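Local coordinates for ornithine cyclodeaminase (Methanocaldococcus jannaschii, PDB 3MGJ), which probably converts ornithine to proline with release of ammonia as the full-length, NAD-using enzyme, of which this chain is the N-terminal domain, at residues G10-I13 and I17-K20; P19-K24 and A49-I54. All blocks are in the same frame, centred on the assembly; numbering follows the deposited sequence.

Two contacts of helix 17-27 illustrate how one helix is joined both to its own entry loop and to the sheet in a ferredoxin-like βαββαβ domain. Interaction 1 joins the first turn of the helix to the loop that delivers it from strand 2-10, near the edge of the domain and close to the second subunit. Interaction 2 takes the next turn across to strand 47-55, in the middle of the core. Both bury the side chains that meet; Pro-19 and Lys-20 fall in both ranges but touch in neither contact. Their chemistry differs with place: the loop contact combines aliphatic packing with a water bridging backbone groups, whereas the helix-sheet contact is purely apolar.

Interaction 1 of 2, residues G10-I13 and I17-K20; sequences GHII and ILPK
Ile-12 and Leu-18 meet at about a right angle, with one methyl of the isoleucine set against the branch of the leucine. The touching group is Ile-12 CG2, which lies 3.6 Å from Leu-18 CG. Ile-12 CG2 also lies 3.7 Å from Leu-18 CD1 and 3.9 Å from Leu-18 CD2, so that the methyl sits against CG and both of its methyls. With Ile-12 CG2 anti to the backbone N (chi1 -51° for CG1), this methyl reaches across to the helix while CG1 takes the other branch direction, beside that N. Ile-17 approaches differently, through the backbone of Ile-12 more than its side chain: Ile-17 CG2 rests 3.8 Å from Ile-12 O, while CG1 and CD1 lead elsewhere.

A water ties the two backbones together beside this apolar patch. The water oxygen donates to Ile-12 O at 2.9 Å and accepts from Leu-18 N at 2.8 Å. Leu-18 N lies in the first turn of the helix, where amides have no earlier helical carbonyl to bind, and the water serves it instead.

The loop follows strand 2-10, whose last residue, Gly-10, is hydrogen-bonded to Ser-47, and it leads into helix 17-27 as the first strand-to-helix connection of the fold. Ile-12 also packs on Phe-37 of strand 31-38, and Leu-18 on Ile-39 of the second subunit.

Interaction 2 of 2, residues P19-K24 and A49-I54; sequences PKVFDK and AKILVI
Ile-51 sends its CD1 methyl from strand 47-55 up to two neighbours on helix 17-27, Val-21 and Phe-22. Its outer torsion is extended (chi2 157°), which carries CD1 away from the strand and toward the helix. There Ile-51 CD1 lies 4.2 Å from Phe-22 CE1, meeting the ring obliquely, and 4.4 Å from Val-21 CG1. These two carbon pairs, in light van der Waals contact, are the closest part of the contact. Neighbouring elements add to the packing: Tyr-32 stacks on the Phe-22 ring, Val-21 touches Leu-71 of helix 58-74, and Ile-51 packs on Ile-6 and Leu-8 of strand 2-10.

Away from this centre the two segments quickly part. On the helix, Lys-20 and Asp-23 occupy the exposed outer side. On the strand, alternation places Lys-50 on the sheet face turned from the helix, where its NZ forms a salt bridge with Glu-36.

The charged side chains stay to the outside, and these two segments touch through carbon alone. Such packing is hardly directional, so the placing of this part of the helix probably rests on shape and on the surrounding core.

Interaction 1 of 2, residues G10-I13 and I17-K20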
# COMPACT_ATOMS: atom_id res chain seq x y z
N GLY A 10 -8.33 5.74 3.65
CA GLY A 10 -7.79 6.53 4.73
C GLY A 10 -6.29 6.45 4.89
O GLY A 10 -5.53 6.76 3.97
N HIS A 11 -5.86 6.05 6.08
CA HIS A 11 -4.46 5.97 6.41
C HIS A 11 -3.92 4.56 6.41
O HIS A 11 -3.53 4.03 7.43
CB HIS A 11 -4.18 6.64 7.74
CG HIS A 11 -3.96 8.11 7.60
ND1 HIS A 11 -4.90 8.94 7.02
CD2 HIS A 11 -2.90 8.89 7.91
CE1 HIS A 11 -4.43 10.18 7.00
NE2 HIS A 11 -3.21 10.17 7.54
N ILE A 12 -3.90 3.98 5.22
CA ILE A 12 -3.47 2.61 5.05
C ILE A 12 -2.05 2.37 5.57
O ILE A 12 -1.79 1.38 6.24
CB ILE A 12 -3.54 2.20 3.57
CG1 ILE A 12 -4.92 2.52 3.01
CG2 ILE A 12 -3.23 0.71 3.42
CD1 ILE A 12 -6.03 2.25 4.01
N ILE A 13 -1.15 3.30 5.25
CA ILE A 13 0.26 3.20 5.62
C ILE A 13 0.56 3.88 6.95
O ILE A 13 0.10 4.99 7.22
CB ILE A 13 1.15 3.84 4.53
CG1 ILE A 13 0.80 3.26 3.15
CG2 ILE A 13 2.62 3.65 4.86
CD1 ILE A 13 0.48 4.32 2.12
N ILE A 17 -3.44 -1.88 9.83
CA ILE A 17 -4.71 -2.28 9.22
C ILE A 17 -4.56 -3.40 8.19
O ILE A 17 -5.32 -4.36 8.21
CB ILE A 17 -5.45 -1.10 8.55
CG1 ILE A 17 -6.88 -1.50 8.23
CG2 ILE A 17 -4.78 -0.71 7.25
CD1 ILE A 17 -7.63 -2.03 9.44
N LEU A 18 -3.60 -3.26 7.29
CA LEU A 18 -3.43 -4.24 6.23
C LEU A 18 -3.10 -5.63 6.74
O LEU A 18 -3.73 -6.60 6.35
CB LEU A 18 -2.35 -3.81 5.24
CG LEU A 18 -2.74 -2.71 4.26
CD1 LEU A 18 -1.64 -2.64 3.25
CD2 LEU A 18 -4.05 -3.08 3.64
N PRO A 19 -2.07 -5.73 7.59
CA PRO A 19 -1.69 -7.05 8.10
C PRO A 19 -2.80 -7.64 8.93
O PRO A 19 -2.89 -8.85 9.08
CB PRO A 19 -0.50 -6.73 9.00
CG PRO A 19 0.03 -5.43 8.50
CD PRO A 19 -1.16 -4.67 8.07
N LYS A 20 -3.64 -6.77 9.49
CA LYS A 20 -4.77 -7.23 10.26
C LYS A 20 -5.85 -7.78 9.34
O LYS A 20 -6.31 -8.90 9.53
CB LYS A 20 -5.31 -6.09 11.13
CG LYS A 20 -4.68 -6.01 12.51
CD LYS A 20 -5.17 -4.77 13.24
CE LYS A 20 -4.44 -4.55 14.55
NZ LYS A 20 -4.52 -3.13 15.00
O HOH W 1 -1.51 -1.35 7.01

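Interaction 2 of 2, residues P19-K24 and A49-I54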
# COMPACT_ATOMS: atom_id res chain seq x y z
N PRO A 19 -2.07 -5.73 7.59
CA PRO A 19 -1.69 -7.05 8.10
C PRO A 19 -2.80 -7.64 8.93
O PRO A 19 -2.89 -8.85 9.08
CB PRO A 19 -0.50 -6.73 9.00
CG PRO A 19 0.03 -5.43 8.50
CD PRO A 19 -1.16 -4.67 8.07
N LYS A 20 -3.64 -6.77 9.49
CA LYS A 20 -4.77 -7.23 10.26
C LYS A 20 -5.85 -7.78 9.34
O LYS A 20 -6.31 -8.90 9.53
CB LYS A 20 -5.31 -6.09 11.13
CG LYS A 20 -4.68 -6.01 12.51
CD LYS A 20 -5.17 -4.77 13.24
CE LYS A 20 -4.44 -4.55 14.55
NZ LYS A 20 -4.52 -3.13 15.00
N VAL A 21 -6.24 -7.00 8.33
CA VAL A 21 -7.18 -7.51 7.35
C VAL A 21 -6.73 -8.86 6.78
O VAL A 21 -7.49 -9.82 6.79
CB VAL A 21 -7.40 -6.51 6.21
CG1 VAL A 21 -7.97 -7.20 5.01
CG2 VAL A 21 -8.33 -5.44 6.66
N PHE A 22 -5.49 -8.92 6.31
CA PHE A 22 -4.93 -10.14 5.74
C PHE A 22 -4.99 -11.30 6.71
O PHE A 22 -5.37 -12.42 6.36
CB PHE A 22 -3.46 -9.90 5.38
CG PHE A 22 -3.26 -8.84 4.35
CD1 PHE A 22 -4.32 -8.42 3.56
CD2 PHE A 22 -2.02 -8.27 4.15
CE1 PHE A 22 -4.14 -7.45 2.60
CE2 PHE A 22 -1.84 -7.30 3.19
CZ PHE A 22 -2.90 -6.89 2.41
N ASP A 23 -4.59 -11.03 7.94
CA ASP A 23 -4.57 -12.05 8.97
C ASP A 23 -5.94 -12.62 9.21
O ASP A 23 -6.09 -13.82 9.37
CB ASP A 23 -4.00 -11.48 10.26
CG ASP A 23 -2.49 -11.64 10.35
OD1 ASP A 23 -1.95 -12.49 9.60
OD2 ASP A 23 -1.86 -10.94 11.17
N LYS A 24 -6.94 -11.74 9.24
CA LYS A 24 -8.29 -12.17 9.54
C LYS A 24 -8.84 -13.04 8.43
O LYS A 24 -9.29 -14.15 8.69
CB LYS A 24 -9.18 -10.96 9.80
CG LYS A 24 -10.42 -11.31 10.61
CD LYS A 24 -10.12 -11.68 12.06
CE LYS A 24 -11.08 -12.72 12.58
NZ LYS A 24 -11.38 -12.56 14.03
N ALA A 49 -6.98 1.20 -0.90
CA ALA A 49 -6.57 -0.09 -1.39
C ALA A 49 -7.81 -0.89 -1.80
O ALA A 49 -8.80 -0.89 -1.10
CB ALA A 49 -5.82 -0.82 -0.30
N LYS A 50 -7.75 -1.53 -2.96
CA LYS A 50 -8.76 -2.51 -3.32
C LYS A 50 -8.20 -3.92 -3.14
O LYS A 50 -7.15 -4.26 -3.64
CB LYS A 50 -9.24 -2.32 -4.75
CG LYS A 50 -9.94 -1.04 -5.02
CD LYS A 50 -10.49 -1.07 -6.42
CE LYS A 50 -11.38 0.13 -6.71
NZ LYS A 50 -10.71 1.18 -7.51
N ILE A 51 -8.94 -4.74 -2.41
CA ILE A 51 -8.53 -6.08 -2.09
C ILE A 51 -9.68 -6.99 -2.46
O ILE A 51 -10.82 -6.73 -2.10
CB ILE A 51 -8.31 -6.23 -0.59
CG1 ILE A 51 -7.19 -5.30 -0.14
CG2 ILE A 51 -8.05 -7.67 -0.23
CD1 ILE A 51 -7.24 -4.96 1.31
N LEU A 52 -9.35 -8.05 -3.19
CA LEU A 52 -10.27 -9.13 -3.51
C LEU A 52 -10.20 -10.19 -2.42
O LEU A 52 -9.11 -10.62 -2.04
CB LEU A 52 -9.84 -9.74 -4.83
CG LEU A 52 -10.71 -10.72 -5.58
CD1 LEU A 52 -11.84 -9.99 -6.26
CD2 LEU A 52 -9.82 -11.41 -6.59
N VAL A 53 -11.36 -10.60 -1.92
CA VAL A 53 -11.46 -11.58 -0.85
C VAL A 53 -12.04 -12.84 -1.43
O VAL A 53 -13.01 -12.79 -2.16
CB VAL A 53 -12.38 -11.09 0.28
CG1 VAL A 53 -12.51 -12.14 1.36
CG2 VAL A 53 -11.85 -9.82 0.87
N ILE A 54 -11.44 -13.97 -1.13
CA ILE A 54 -11.86 -15.22 -1.74
C ILE A 54 -12.13 -16.28 -0.68
O ILE A 54 -11.29 -16.56 0.17
CB ILE A 54 -10.77 -15.74 -2.68
CG1 ILE A 54 -10.19 -14.60 -3.52
CG2 ILE A 54 -11.31 -16.83 -3.54
CD1 ILE A 54 -8.97 -14.98 -4.30